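Long-range contacts in Serine/threonine-protein kinase PknE (Mycobacterium tuberculosis, PDB 2H34), which catalyses ATP-dependent phosphorylation of serine and threonine residues in proteins and probably supports survival of the bacterium inside its host: residues E93-P98 / D170-L175; L131-A136 / E227-S232; Q249-P254 / A267-G272. All coordinates share one frame; numbering follows the deposited sequence.

Contact 1. Residues E93-P98 / D170-L175; sequences EPHVVP and DDFAYL
His95, Tyr174 and Leu175 carry the join between the αC-β4 loop of this protein kinase domain and strand 173-175, which lies just ahead of the DFG motif in the catalytic lobe. The two backbones are tied by one hydrogen bond: Leu175 N donates to His95 O at 2.9 Å, with an N-H...O angle of 158°. The CA of Tyr174 adds a C-H...O contact to the same oxygen at 3.3 Å, giving His95 O two partners on neighbouring residues.

The imidazole of His95 meets Ala173 and, just ahead of the strand, Phe172. Its CD2 edge lies near Ala173 O (3.2 Å), close to the ring plane, while the Phe172 and His95 rings form an offset pair with little overlap, their centroids 4.8 Å apart and their planes at 23°. His95 reaches this place with CG beside its own backbone N (chi1 -54°). Glu93, two residues earlier in the same loop, holds the ring from behind the contact: its OE2 accepts a hydrogen bond from ND1 through the syn lone pair, and its OE1 accepts one from His95 N. Helix 133-152 lies against the loop as well, with Gln142 touching His95 and Ala146 touching Val96.

Tyr174 packs past the turn that runs from Glu93 to Val96. Phe172 CE2 sits above the outer part of one face of the phenol, and Tyr174 CE1 approaches Pro94 O at 3.4 Å.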
loop_
_atom_site.group_PDB
_atom_site.type_symbol
_atom_site.label_atom_id
_atom_site.label_comp_id
_atom_site.label_asym_id
_atom_site.label_seq_id
_atom_site.Cartn_x
_atom_site.Cartn_y
_atom_site.Cartn_z
ATOM N N GLU A 93 -9.079 -4.568 10.765
ATOM C CA GLU A 93 -9.464 -3.467 9.921
ATOM C C GLU A 93 -10.011 -4.026 8.605
ATOM O O GLU A 93 -9.452 -4.986 8.058
ATOM C CB GLU A 93 -8.257 -2.575 9.697
ATOM C CG GLU A 93 -8.584 -1.114 9.571
ATOM C CD GLU A 93 -9.285 -0.817 8.273
ATOM O OE1 GLU A 93 -8.825 -1.337 7.229
ATOM O OE2 GLU A 93 -10.315 -0.099 8.304
ATOM N N PRO A 94 -11.135 -3.468 8.116
ATOM C CA PRO A 94 -11.800 -3.973 6.923
ATOM C C PRO A 94 -11.188 -3.633 5.566
ATOM O O PRO A 94 -11.686 -4.131 4.563
ATOM C CB PRO A 94 -13.200 -3.355 7.029
ATOM C CG PRO A 94 -12.991 -2.103 7.707
ATOM C CD PRO A 94 -11.902 -2.367 8.715
ATOM N N HIS A 95 -10.152 -2.795 5.521
ATOM C CA HIS A 95 -9.443 -2.514 4.260
ATOM C C HIS A 95 -8.133 -3.282 4.196
ATOM O O HIS A 95 -7.233 -2.979 3.405
ATOM C CB HIS A 95 -9.196 -1.023 4.079
ATOM C CG HIS A 95 -10.438 -0.214 4.188
ATOM N ND1 HIS A 95 -10.855 0.343 5.378
ATOM C CD2 HIS A 95 -11.397 0.067 3.280
ATOM C CE1 HIS A 95 -12.010 0.952 5.189
ATOM N NE2 HIS A 95 -12.361 0.800 3.926
ATOM N N VAL A 96 -8.037 -4.274 5.059
ATOM C CA VAL A 96 -6.976 -5.226 4.985
ATOM C C VAL A 96 -7.640 -6.547 4.659
ATOM O O VAL A 96 -8.599 -6.952 5.325
ATOM C CB VAL A 96 -6.146 -5.263 6.285
ATOM C CG1 VAL A 96 -5.481 -3.920 6.526
ATOM C CG2 VAL A 96 -7.024 -5.611 7.462
ATOM N N VAL A 97 -7.147 -7.180 3.597
ATOM C CA VAL A 97 -7.522 -8.534 3.223
ATOM C C VAL A 97 -7.520 -9.452 4.439
ATOM O O VAL A 97 -6.528 -9.518 5.158
ATOM C CB VAL A 97 -6.548 -9.105 2.170
ATOM C CG1 VAL A 97 -6.960 -10.513 1.768
ATOM C CG2 VAL A 97 -6.483 -8.198 0.946
ATOM N N PRO A 98 -8.657 -10.129 4.688
ATOM C CA PRO A 98 -8.791 -11.167 5.713
ATOM C C PRO A 98 -7.851 -12.319 5.427
ATOM O O PRO A 98 -7.735 -12.729 4.265
ATOM C CB PRO A 98 -10.225 -11.646 5.530
ATOM C CG PRO A 98 -10.919 -10.505 4.898
ATOM C CD PRO A 98 -9.930 -9.890 3.988
ATOM N N ASP A 170 -17.418 -0.306 -5.306
ATOM C CA ASP A 170 -17.780 1.110 -5.163
ATOM C C ASP A 170 -16.621 1.874 -4.577
ATOM O O ASP A 170 -16.728 2.457 -3.495
ATOM C CB ASP A 170 -19.035 1.310 -4.305
ATOM C CG ASP A 170 -20.322 1.282 -5.126
ATOM O OD1 ASP A 170 -20.577 0.277 -5.846
ATOM O OD2 ASP A 170 -21.108 2.264 -5.044
ATOM N N ASP A 171 -15.499 1.866 -5.294
ATOM C CA ASP A 171 -14.289 2.542 -4.839
ATOM C C ASP A 171 -13.826 1.991 -3.500
ATOM O O ASP A 171 -13.249 2.707 -2.699
ATOM C CB ASP A 171 -14.532 4.049 -4.700
ATOM C CG ASP A 171 -14.289 4.811 -5.983
ATOM O OD1 ASP A 171 -14.030 4.183 -7.031
ATOM O OD2 ASP A 171 -14.348 6.054 -5.932
ATOM N N PHE A 172 -14.102 0.727 -3.236
ATOM C CA PHE A 172 -13.662 0.139 -1.995
ATOM C C PHE A 172 -12.231 -0.321 -2.161
ATOM O O PHE A 172 -11.934 -1.117 -3.045
ATOM C CB PHE A 172 -14.536 -1.030 -1.608
ATOM C CG PHE A 172 -14.367 -1.438 -0.200
ATOM C CD1 PHE A 172 -15.236 -0.991 0.763
ATOM C CD2 PHE A 172 -13.312 -2.251 0.177
ATOM C CE1 PHE A 172 -15.081 -1.354 2.076
ATOM C CE2 PHE A 172 -13.139 -2.609 1.494
ATOM C CZ PHE A 172 -14.033 -2.159 2.445
ATOM N N ALA A 173 -11.345 0.170 -1.306
ATOM C CA ALA A 173 -9.928 -0.081 -1.484
ATOM C C ALA A 173 -9.306 -0.896 -0.368
ATOM O O ALA A 173 -9.533 -0.628 0.798
ATOM C CB ALA A 173 -9.183 1.226 -1.653
ATOM N N TYR A 174 -8.500 -1.880 -0.754
ATOM C CA TYR A 174 -7.717 -2.669 0.179
ATOM C C TYR A 174 -6.243 -2.390 0.032
ATOM O O TYR A 174 -5.741 -2.216 -1.076
ATOM C CB TYR A 174 -7.884 -4.144 -0.113
ATOM C CG TYR A 174 -9.236 -4.682 0.154
ATOM C CD1 TYR A 174 -9.579 -5.108 1.417
ATOM C CD2 TYR A 174 -10.171 -4.797 -0.872
ATOM C CE1 TYR A 174 -10.841 -5.622 1.665
ATOM C CE2 TYR A 174 -11.419 -5.315 -0.636
ATOM C CZ TYR A 174 -11.741 -5.723 0.632
ATOM O OH TYR A 174 -12.974 -6.220 0.895
ATOM N N LEU A 175 -5.543 -2.399 1.155
ATOM C CA LEU A 175 -4.091 -2.405 1.137
ATOM C C LEU A 175 -3.633 -3.853 1.009
ATOM O O LEU A 175 -3.912 -4.668 1.894
ATOM C CB LEU A 175 -3.527 -1.770 2.418
ATOM C CG LEU A 175 -2.006 -1.840 2.566
ATOM C CD1 LEU A 175 -1.320 -0.764 1.725
ATOM C CD2 LEU A 175 -1.582 -1.739 4.021
#

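Contact 2. Residues L131-A136 / E227-S232; sequences LAPPRA and ECLTGS
This is a buried, mainly apolar contact in the catalytic lobe between the start of one helix, with the residue leading into it, and the end of another: Leu131, just ahead of helix 133-152, and Pro133 and Ala136 in its first turn meet Cys228 and Leu229 in the last turn of helix 217-230. One polar link fixes the two segments: Leu131 N donates to Cys228 O at 2.8 Å, with an N-H...O angle of 158°. The acceptor belongs to the final turn of its helix, so the loop residue supplies a donor from outside that helix. The Leu131 CB lies alongside the same carbonyl oxygen, at 3.7 Å.

The rest is hydrocarbon packing. Ala136 points its methyl at the other helix, where CB meets Cys228 CB at 3.7 Å; it is this methylene, not the sulfur, that does the touching. The Leu229 and Pro133 side chains cross at about a right angle, with Leu229 CD2 3.9 Å from Pro133 CB, and the same methyl lies 4.2 Å from Ala136 CB. In Leu229, CG stands beside the backbone N (chi1 -69°), and chi2 of 163° then directs CD2 at the first turn of the neighbouring helix. Leu121 of helix 121-128 touches both Leu131 and Cys228, and Met124 adds to the cover of Leu131.

Helix 217-230 ends just past these residues, where Gly231 takes a positive phi. The arrangement is that of the protein kinase C-lobe, where the start of αE rests against the end of αF.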
loop_
_atom_site.group_PDB
_atom_site.type_symbol
_atom_site.label_atom_id
_atom_site.label_comp_id
_atom_site.label_asym_id
_atom_site.label_seq_id
_atom_site.Cartn_x
_atom_site.Cartn_y
_atom_site.Cartn_z
ATOM N N LEU A 131 -7.679 11.497 -10.612
ATOM C CA LEU A 131 -8.993 11.292 -10.007
ATOM C C LEU A 131 -9.607 12.599 -9.537
ATOM O O LEU A 131 -8.908 13.473 -9.037
ATOM C CB LEU A 131 -8.892 10.368 -8.801
ATOM C CG LEU A 131 -8.230 9.004 -8.929
ATOM C CD1 LEU A 131 -8.336 8.294 -7.596
ATOM C CD2 LEU A 131 -8.861 8.173 -10.044
ATOM N N ALA A 132 -10.921 12.724 -9.687
ATOM C CA ALA A 132 -11.670 13.759 -8.994
ATOM C C ALA A 132 -11.222 13.737 -7.532
ATOM O O ALA A 132 -11.123 12.668 -6.930
ATOM C CB ALA A 132 -13.163 13.487 -9.105
ATOM N N PRO A 133 -10.885 14.909 -6.971
ATOM C CA PRO A 133 -10.327 14.962 -5.610
ATOM C C PRO A 133 -11.110 14.202 -4.524
ATOM O O PRO A 133 -10.505 13.468 -3.750
ATOM C CB PRO A 133 -10.256 16.464 -5.320
ATOM C CG PRO A 133 -10.085 17.071 -6.674
ATOM C CD PRO A 133 -10.955 16.244 -7.585
ATOM N N PRO A 134 -12.441 14.357 -4.466
ATOM C CA PRO A 134 -13.158 13.574 -3.457
ATOM C C PRO A 134 -12.924 12.068 -3.574
ATOM O O PRO A 134 -12.867 11.369 -2.568
ATOM C CB PRO A 134 -14.622 13.902 -3.744
ATOM C CG PRO A 134 -14.570 15.262 -4.365
ATOM C CD PRO A 134 -13.354 15.222 -5.233
ATOM N N ARG A 135 -12.787 11.578 -4.796
ATOM C CA ARG A 135 -12.489 10.183 -5.028
ATOM C C ARG A 135 -11.090 9.846 -4.509
ATOM O O ARG A 135 -10.898 8.853 -3.801
ATOM C CB ARG A 135 -12.604 9.899 -6.513
ATOM C CG ARG A 135 -12.717 8.457 -6.855
ATOM C CD ARG A 135 -13.583 8.297 -8.074
ATOM N NE ARG A 135 -13.409 6.990 -8.696
ATOM C CZ ARG A 135 -12.789 6.796 -9.854
ATOM N NH1 ARG A 135 -12.272 7.825 -10.513
ATOM N NH2 ARG A 135 -12.694 5.573 -10.357
ATOM N N ALA A 136 -10.119 10.691 -4.845
ATOM C CA ALA A 136 -8.752 10.512 -4.381
ATOM C C ALA A 136 -8.747 10.401 -2.873
ATOM O O ALA A 136 -8.176 9.471 -2.308
ATOM C CB ALA A 136 -7.911 11.661 -4.816
ATOM N N GLU A 227 -0.202 12.065 -6.410
ATOM C CA GLU A 227 -0.313 11.464 -7.732
ATOM C C GLU A 227 -1.753 11.309 -8.198
ATOM O O GLU A 227 -2.045 11.543 -9.377
ATOM C CB GLU A 227 0.405 10.121 -7.796
ATOM C CG GLU A 227 0.550 9.628 -9.222
ATOM C CD GLU A 227 1.477 8.443 -9.362
ATOM O OE1 GLU A 227 2.225 8.139 -8.399
ATOM O OE2 GLU A 227 1.457 7.825 -10.451
ATOM N N CYS A 228 -2.638 10.925 -7.278
ATOM C CA CYS A 228 -4.059 10.776 -7.579
ATOM C C CYS A 228 -4.658 12.087 -8.045
ATOM O O CYS A 228 -5.575 12.114 -8.871
ATOM C CB CYS A 228 -4.828 10.324 -6.338
ATOM S SG CYS A 228 -4.402 8.688 -5.726
ATOM N N LEU A 229 -4.138 13.173 -7.482
ATOM C CA LEU A 229 -4.659 14.501 -7.749
ATOM C C LEU A 229 -4.134 15.019 -9.072
ATOM O O LEU A 229 -4.906 15.386 -9.961
ATOM C CB LEU A 229 -4.294 15.458 -6.607
ATOM C CG LEU A 229 -5.007 15.203 -5.273
ATOM C CD1 LEU A 229 -4.305 15.889 -4.110
ATOM C CD2 LEU A 229 -6.474 15.624 -5.346
ATOM N N THR A 230 -2.815 15.031 -9.201
ATOM C CA THR A 230 -2.176 15.712 -10.308
ATOM C C THR A 230 -2.137 14.833 -11.541
ATOM O O THR A 230 -2.283 15.321 -12.657
ATOM C CB THR A 230 -0.743 16.127 -9.956
ATOM O OG1 THR A 230 0.021 14.961 -9.634
ATOM C CG2 THR A 230 -0.735 17.089 -8.771
ATOM N N GLY A 231 -1.939 13.537 -11.326
ATOM C CA GLY A 231 -1.753 12.597 -12.421
ATOM C C GLY A 231 -0.398 11.924 -12.364
ATOM O O GLY A 231 -0.219 10.854 -12.924
ATOM N N SER A 232 0.555 12.544 -11.673
ATOM C CA SER A 232 1.937 12.039 -11.621
ATOM C C SER A 232 2.619 12.177 -10.236
ATOM O O SER A 232 2.241 13.034 -9.445
ATOM C CB SER A 232 2.777 12.714 -12.710
ATOM O OG SER A 232 2.488 14.093 -12.767
#

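Contact 3. Residues Q249-P254 / A267-G272; sequences QAIPRP and AVIARG
Pro254 and Ile269 meet through a pyrrolidine that is puckered rather than flat; no aromatic or guanidinium group takes part, and the flat groups are the peptide carbonyls of Pro252 and Ala270, each met at its oxygen. The Pro254 ring presents its CG corner to Ile269, whose CD1 lies 3.5 Å from that Pro254 CG and 4.2 Å from Pro254 CD. Tyr226 and Thr230 of helix 217-230 also touch Pro254, so this proline sits between two helices. The carbonyl of Pro252 contributes as well, with its O 3.9 Å from Ile269 CG2.

Ile269 thus engages the loop with two branches: CD1 at Pro254, and CG2 at Pro252 O and Ile251. The second branch lies anti to its backbone N while CG1 stands beside that N; this chi1 (-76°) points the two branches apart, and chi2 (96°) then brings CD1 to Pro254. Ile251 replies from farther back along the loop. Its CG2 packs on Ile269 CG2 at 3.8 Å, while its CD1 lies 3.6 Å from Ala270 O, and the CA of Ala270 is 3.9 Å from Ile251 CG2. No hydrogen bond joins the segments, which meet by van der Waals contact alone.

Other residues and sides of the helix have neighbours too: Thr222 of helix 217-230 touches Ile269, and Leu287 and Ala290 of helix 284-293 touch Val268. This is plain packing of the αG-αH loop back onto αH, the proline-containing connection folding over the helix it leads into within the C-terminal lobe of a protein kinase.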
loop_
_atom_site.group_PDB
_atom_site.type_symbol
_atom_site.label_atom_id
_atom_site.label_comp_id
_atom_site.label_asym_id
_atom_site.label_seq_id
_atom_site.Cartn_x
_atom_site.Cartn_y
_atom_site.Cartn_z
ATOM N N GLN A 249 14.486 18.823 -2.806
ATOM C CA GLN A 249 13.606 19.641 -3.656
ATOM C C GLN A 249 12.450 20.188 -2.833
ATOM O O GLN A 249 11.935 19.503 -1.954
ATOM C CB GLN A 249 13.089 18.863 -4.877
ATOM N N ALA A 250 12.078 21.439 -3.094
ATOM C CA ALA A 250 10.866 22.011 -2.529
ATOM C C ALA A 250 9.680 21.109 -2.845
ATOM O O ALA A 250 9.477 20.719 -3.998
ATOM C CB ALA A 250 10.632 23.385 -3.086
ATOM N N ILE A 251 8.921 20.768 -1.807
ATOM C CA ILE A 251 7.674 20.018 -1.921
ATOM C C ILE A 251 6.730 20.727 -2.901
ATOM O O ILE A 251 6.556 21.935 -2.811
ATOM C CB ILE A 251 7.008 19.860 -0.514
ATOM C CG1 ILE A 251 7.941 19.102 0.438
ATOM C CG2 ILE A 251 5.616 19.170 -0.583
ATOM C CD1 ILE A 251 7.635 19.329 1.910
ATOM N N PRO A 252 6.127 19.977 -3.846
ATOM C CA PRO A 252 5.275 20.570 -4.882
ATOM C C PRO A 252 3.923 21.026 -4.349
ATOM O O PRO A 252 3.441 20.486 -3.344
ATOM C CB PRO A 252 5.057 19.412 -5.864
ATOM C CG PRO A 252 5.986 18.329 -5.436
ATOM C CD PRO A 252 6.201 18.513 -3.992
ATOM N N ARG A 253 3.321 21.996 -5.041
ATOM C CA ARG A 253 1.996 22.527 -4.699
ATOM C C ARG A 253 0.933 22.102 -5.729
ATOM O O ARG A 253 0.760 22.763 -6.750
ATOM C CB ARG A 253 2.052 24.057 -4.553
ATOM N N PRO A 254 0.196 21.003 -5.440
ATOM C CA PRO A 254 -0.733 20.320 -6.359
ATOM C C PRO A 254 -1.724 21.223 -7.094
ATOM O O PRO A 254 -2.049 20.962 -8.255
ATOM C CB PRO A 254 -1.496 19.355 -5.439
ATOM C CG PRO A 254 -1.201 19.808 -4.056
ATOM C CD PRO A 254 0.192 20.344 -4.126
ATOM N N ALA A 267 -1.094 22.714 1.523
ATOM C CA ALA A 267 -0.770 22.644 2.936
ATOM C C ALA A 267 -0.718 21.186 3.375
ATOM O O ALA A 267 0.288 20.736 3.930
ATOM C CB ALA A 267 -1.782 23.442 3.760
ATOM N N VAL A 268 -1.781 20.438 3.086
ATOM C CA VAL A 268 -1.789 19.012 3.399
ATOM C C VAL A 268 -0.548 18.276 2.869
ATOM O O VAL A 268 0.146 17.600 3.627
ATOM C CB VAL A 268 -3.075 18.319 2.934
ATOM C CG1 VAL A 268 -2.932 16.807 3.061
ATOM C CG2 VAL A 268 -4.240 18.796 3.760
ATOM N N ILE A 269 -0.257 18.435 1.583
ATOM C CA ILE A 269 0.903 17.774 0.995
ATOM C C ILE A 269 2.193 18.256 1.628
ATOM O O ILE A 269 3.072 17.449 1.920
ATOM C CB ILE A 269 0.937 17.879 -0.550
ATOM C CG1 ILE A 269 -0.075 16.900 -1.143
ATOM C CG2 ILE A 269 2.296 17.500 -1.107
ATOM C CD1 ILE A 269 -1.388 17.513 -1.463
ATOM N N ALA A 270 2.281 19.560 1.878
ATOM C CA ALA A 270 3.468 20.149 2.498
ATOM C C ALA A 270 3.723 19.502 3.844
ATOM O O ALA A 270 4.847 19.132 4.157
ATOM C CB ALA A 270 3.303 21.648 2.658
ATOM N N ARG A 271 2.668 19.359 4.633
ATOM C CA ARG A 271 2.784 18.746 5.940
ATOM C C ARG A 271 3.063 17.255 5.814
ATOM O O ARG A 271 3.880 16.708 6.548
ATOM C CB ARG A 271 1.520 18.992 6.763
ATOM C CG ARG A 271 1.611 18.460 8.170
ATOM C CD ARG A 271 0.927 19.372 9.183
ATOM N NE ARG A 271 1.343 18.986 10.525
ATOM C CZ ARG A 271 2.340 19.553 11.193
ATOM N NH1 ARG A 271 3.007 20.572 10.668
ATOM N NH2 ARG A 271 2.669 19.097 12.393
ATOM N N GLY A 272 2.379 16.612 4.870
ATOM C CA GLY A 272 2.407 15.161 4.741
ATOM C C GLY A 272 3.731 14.633 4.235
ATOM O O GLY A 272 4.122 13.498 4.543
#

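Overall arrangement
Along the chain, the loop 93-98 comes first and is met again at 170-175, closing a loop of 71 residues that includes strands 99-105 and 108-114 and all of helices 121-128 and 133-152. Segment 131-136 falls within it, and its partner 227-232 comes after it, closing a loop of 90 residues, so contacts 1 and 2 cross. Their centres lie about 19 Å apart, and a salt bridge from Asp171 OD2 to Arg135 NE connects them. Contact 3 follows both in series and closes a short loop of 12 residues. It touches contact 2, through Thr230 on Pro254 and Leu229 on Ile269, which places helix 217-230 between the αE start and the αG-αH loop.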